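Local coordinates for protein chaperone SycD (PDB 4NRH) that binds the protein CopN as a type III secretion chaperone of the LcrH/SycD family and is thought to direct the secretion of translocators with it, at residues Ser8-Ile17 with Ile55-Glu66. Numbering follows the deposited sequence.
Sequences SHLNYLLEKI and ISSEDLEKVYKE
H9 fits as a knob into the hole formed on one face of helix 57-72 by D59, K62, V63 and E66. Its CG stands anti to the backbone N (chi1 -159°), which carries the imidazole across to that helix. There H9 NE2 donates to D59 OD1 at 3.0 Å. The carboxylate oxygen lies close to the ring plane, yet the N-H reaches it from above the carboxylate plane, the two flat groups being turned 46° apart. K62 covers one face of the imidazole: its extended chain passes over the ring, with K62 CD 3.7 Å from the centroid of the H9 ring in a CH-pi contact. E66 works on the backbone instead. Its OE2 takes the H9 N-H through the syn lone pair, H9 N to E66 OE2 being 2.7 Å, and E66 OE1 accepts a weak bond from L10 N at 3.4 Å. A carboxylate thus meets the first turn of helix 9-19, where its negative charge should suit the helix dipole, while S8 OG caps the same end by accepting from N11 N. The axes of the short helical segments 9-17 and 57-66 lie at 134°, and the contact sets the N-terminal helix 9-19 against helix 57-72 of the all-helical, tetratricopeptide-type chaperone fold. Beside the polar contacts the packing turns apolar. V63 divides its two methyls between two leucines, CG1 lying 4.0 Å from L10 CB and CG2 3.9 Å from L13 CD1; V82 and L86 of helix 76-89 also touch V63. Farther along, the ends of I17 and I55 meet nearly at right angles, CD1 to CD1 at 3.9 Å, with F27 and F53 against I17 and F89 against I55.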
# COMPACT_ATOMS: atom_id res chain seq x y z
N SER D 8 15.34 5.91 13.35
CA SER D 8 16.29 5.57 12.29
C SER D 8 16.00 6.38 11.03
O SER D 8 14.85 6.75 10.77
CB SER D 8 16.24 4.08 11.99
OG SER D 8 15.23 3.78 11.04
N HIS D 9 17.04 6.66 10.25
CA HIS D 9 16.90 7.44 9.03
C HIS D 9 16.00 6.74 8.01
O HIS D 9 15.33 7.38 7.21
CB HIS D 9 18.26 7.74 8.41
CG HIS D 9 18.26 8.91 7.48
ND1 HIS D 9 18.02 10.20 7.91
CD2 HIS D 9 18.47 8.99 6.15
CE1 HIS D 9 18.08 11.02 6.88
NE2 HIS D 9 18.35 10.32 5.80
N LEU D 10 16.01 5.41 8.04
CA LEU D 10 15.17 4.61 7.16
C LEU D 10 13.70 4.90 7.41
O LEU D 10 12.93 5.14 6.47
CB LEU D 10 15.45 3.12 7.34
CG LEU D 10 14.54 2.17 6.55
CD1 LEU D 10 14.59 2.48 5.06
CD2 LEU D 10 14.89 0.72 6.82
N ASN D 11 13.31 4.89 8.68
CA ASN D 11 11.93 5.17 9.06
C ASN D 11 11.55 6.61 8.73
O ASN D 11 10.41 6.89 8.36
CB ASN D 11 11.73 4.91 10.56
CG ASN D 11 11.76 3.43 10.89
OD1 ASN D 11 11.19 2.61 10.17
ND2 ASN D 11 12.41 3.09 11.99
N TYR D 12 12.52 7.52 8.87
CA TYR D 12 12.32 8.91 8.48
C TYR D 12 11.97 9.03 7.00
O TYR D 12 11.06 9.76 6.62
CB TYR D 12 13.57 9.74 8.79
CG TYR D 12 13.60 11.08 8.09
CD1 TYR D 12 12.91 12.17 8.61
CD2 TYR D 12 14.32 11.26 6.92
CE1 TYR D 12 12.94 13.40 7.97
CE2 TYR D 12 14.35 12.48 6.27
CZ TYR D 12 13.66 13.55 6.81
OH TYR D 12 13.69 14.77 6.17
N LEU D 13 12.71 8.30 6.16
CA LEU D 13 12.50 8.33 4.72
C LEU D 13 11.15 7.75 4.33
O LEU D 13 10.42 8.34 3.53
CB LEU D 13 13.62 7.58 4.00
CG LEU D 13 15.00 8.24 4.02
CD1 LEU D 13 16.05 7.33 3.42
CD2 LEU D 13 14.96 9.58 3.29
N LEU D 14 10.81 6.60 4.89
CA LEU D 14 9.55 5.93 4.59
C LEU D 14 8.34 6.78 4.97
O LEU D 14 7.37 6.86 4.22
CB LEU D 14 9.48 4.58 5.30
CG LEU D 14 10.51 3.54 4.83
CD1 LEU D 14 10.32 2.23 5.57
CD2 LEU D 14 10.42 3.33 3.33
N GLU D 15 8.40 7.42 6.14
CA GLU D 15 7.32 8.29 6.58
C GLU D 15 7.25 9.54 5.70
O GLU D 15 6.16 10.01 5.37
CB GLU D 15 7.51 8.69 8.05
CG GLU D 15 7.37 7.54 9.03
CD GLU D 15 7.36 8.01 10.47
OE1 GLU D 15 7.80 9.15 10.73
OE2 GLU D 15 6.90 7.24 11.34
N LYS D 16 8.41 10.07 5.34
CA LYS D 16 8.51 11.21 4.44
C LYS D 16 7.85 10.91 3.10
O LYS D 16 7.07 11.72 2.59
CB LYS D 16 9.98 11.60 4.24
CG LYS D 16 10.21 12.85 3.41
CD LYS D 16 11.64 13.33 3.55
CE LYS D 16 11.95 14.48 2.60
NZ LYS D 16 11.73 14.11 1.18
N ILE D 17 8.16 9.75 2.54
CA ILE D 17 7.58 9.32 1.27
C ILE D 17 6.08 9.06 1.38
O ILE D 17 5.30 9.51 0.55
CB ILE D 17 8.27 8.05 0.74
CG1 ILE D 17 9.74 8.34 0.41
CG2 ILE D 17 7.56 7.52 -0.49
CD1 ILE D 17 10.56 7.09 0.16
N ILE D 55 15.37 10.40 -3.42
CA ILE D 55 16.23 10.09 -2.29
C ILE D 55 17.70 10.28 -2.67
O ILE D 55 18.17 9.74 -3.66
CB ILE D 55 16.02 8.64 -1.80
CG1 ILE D 55 14.55 8.41 -1.44
CG2 ILE D 55 16.92 8.34 -0.61
CD1 ILE D 55 14.24 6.97 -1.08
N SER D 56 18.42 11.08 -1.88
CA SER D 56 19.83 11.33 -2.16
C SER D 56 20.66 10.10 -1.82
O SER D 56 20.26 9.28 -0.99
CB SER D 56 20.33 12.54 -1.37
OG SER D 56 20.38 12.25 0.02
N SER D 57 21.81 9.96 -2.48
CA SER D 57 22.70 8.83 -2.24
C SER D 57 23.28 8.90 -0.83
O SER D 57 23.63 7.87 -0.25
CB SER D 57 23.82 8.80 -3.27
OG SER D 57 24.76 9.84 -3.04
N GLU D 58 23.37 10.11 -0.29
CA GLU D 58 23.81 10.31 1.08
C GLU D 58 22.80 9.71 2.06
O GLU D 58 23.17 9.15 3.09
CB GLU D 58 24.02 11.80 1.38
CG GLU D 58 25.04 12.48 0.48
CD GLU D 58 24.42 13.09 -0.76
OE1 GLU D 58 23.66 12.38 -1.47
OE2 GLU D 58 24.69 14.27 -1.04
N ASP D 59 21.51 9.86 1.73
CA ASP D 59 20.44 9.29 2.54
C ASP D 59 20.52 7.77 2.59
O ASP D 59 20.35 7.16 3.65
CB ASP D 59 19.08 9.73 2.02
CG ASP D 59 18.76 11.17 2.36
OD1 ASP D 59 19.30 11.68 3.36
OD2 ASP D 59 17.97 11.80 1.62
N LEU D 60 20.77 7.15 1.44
CA LEU D 60 20.88 5.70 1.36
C LEU D 60 22.10 5.19 2.12
O LEU D 60 22.07 4.11 2.71
CB LEU D 60 20.93 5.23 -0.09
CG LEU D 60 19.64 5.36 -0.91
CD1 LEU D 60 19.76 4.59 -2.21
CD2 LEU D 60 18.45 4.87 -0.11
N GLU D 61 23.17 5.98 2.09
CA GLU D 61 24.39 5.62 2.80
C GLU D 61 24.16 5.58 4.30
O GLU D 61 24.66 4.70 4.99
CB GLU D 61 25.52 6.60 2.46
CG GLU D 61 26.87 6.19 3.03
CD GLU D 61 27.28 4.79 2.62
OE1 GLU D 61 27.08 4.42 1.45
OE2 GLU D 61 27.81 4.05 3.48
N LYS D 62 23.41 6.56 4.81
CA LYS D 62 23.04 6.59 6.22
C LYS D 62 22.29 5.32 6.60
O LYS D 62 22.55 4.71 7.64
CB LYS D 62 22.18 7.81 6.55
CG LYS D 62 22.89 9.15 6.46
CD LYS D 62 21.92 10.28 6.76
CE LYS D 62 22.59 11.64 6.69
NZ LYS D 62 21.62 12.75 6.88
N VAL D 63 21.36 4.92 5.74
CA VAL D 63 20.57 3.71 5.95
C VAL D 63 21.46 2.47 5.88
O VAL D 63 21.27 1.52 6.63
CB VAL D 63 19.43 3.60 4.91
CG1 VAL D 63 18.66 2.31 5.09
CG2 VAL D 63 18.49 4.80 5.03
N TYR D 64 22.43 2.49 4.96
CA TYR D 64 23.36 1.37 4.82
C TYR D 64 24.15 1.13 6.10
O TYR D 64 24.34 -0.01 6.51
CB TYR D 64 24.32 1.62 3.65
CG TYR D 64 25.30 0.48 3.44
CD1 TYR D 64 24.86 -0.77 3.05
CD2 TYR D 64 26.66 0.67 3.63
CE1 TYR D 64 25.74 -1.81 2.85
CE2 TYR D 64 27.56 -0.37 3.44
CZ TYR D 64 27.09 -1.61 3.05
OH TYR D 64 27.98 -2.64 2.85
N LYS D 65 24.62 2.21 6.71
CA LYS D 65 25.37 2.12 7.96
C LYS D 65 24.49 1.56 9.07
O LYS D 65 24.96 0.78 9.91
CB LYS D 65 25.93 3.49 8.36
CG LYS D 65 27.10 3.94 7.50
CD LYS D 65 27.60 5.32 7.91
CE LYS D 65 28.07 5.32 9.35
NZ LYS D 65 28.44 6.69 9.81
N GLU D 66 23.22 1.95 9.08
CA GLU D 66 22.26 1.43 10.06
C GLU D 66 22.13 -0.08 9.95
O GLU D 66 22.10 -0.79 10.96
CB GLU D 66 20.90 2.10 9.88
CG GLU D 66 20.88 3.59 10.14
CD GLU D 66 19.49 4.18 10.08
OE1 GLU D 66 18.66 3.68 9.28
OE2 GLU D 66 19.21 5.15 10.82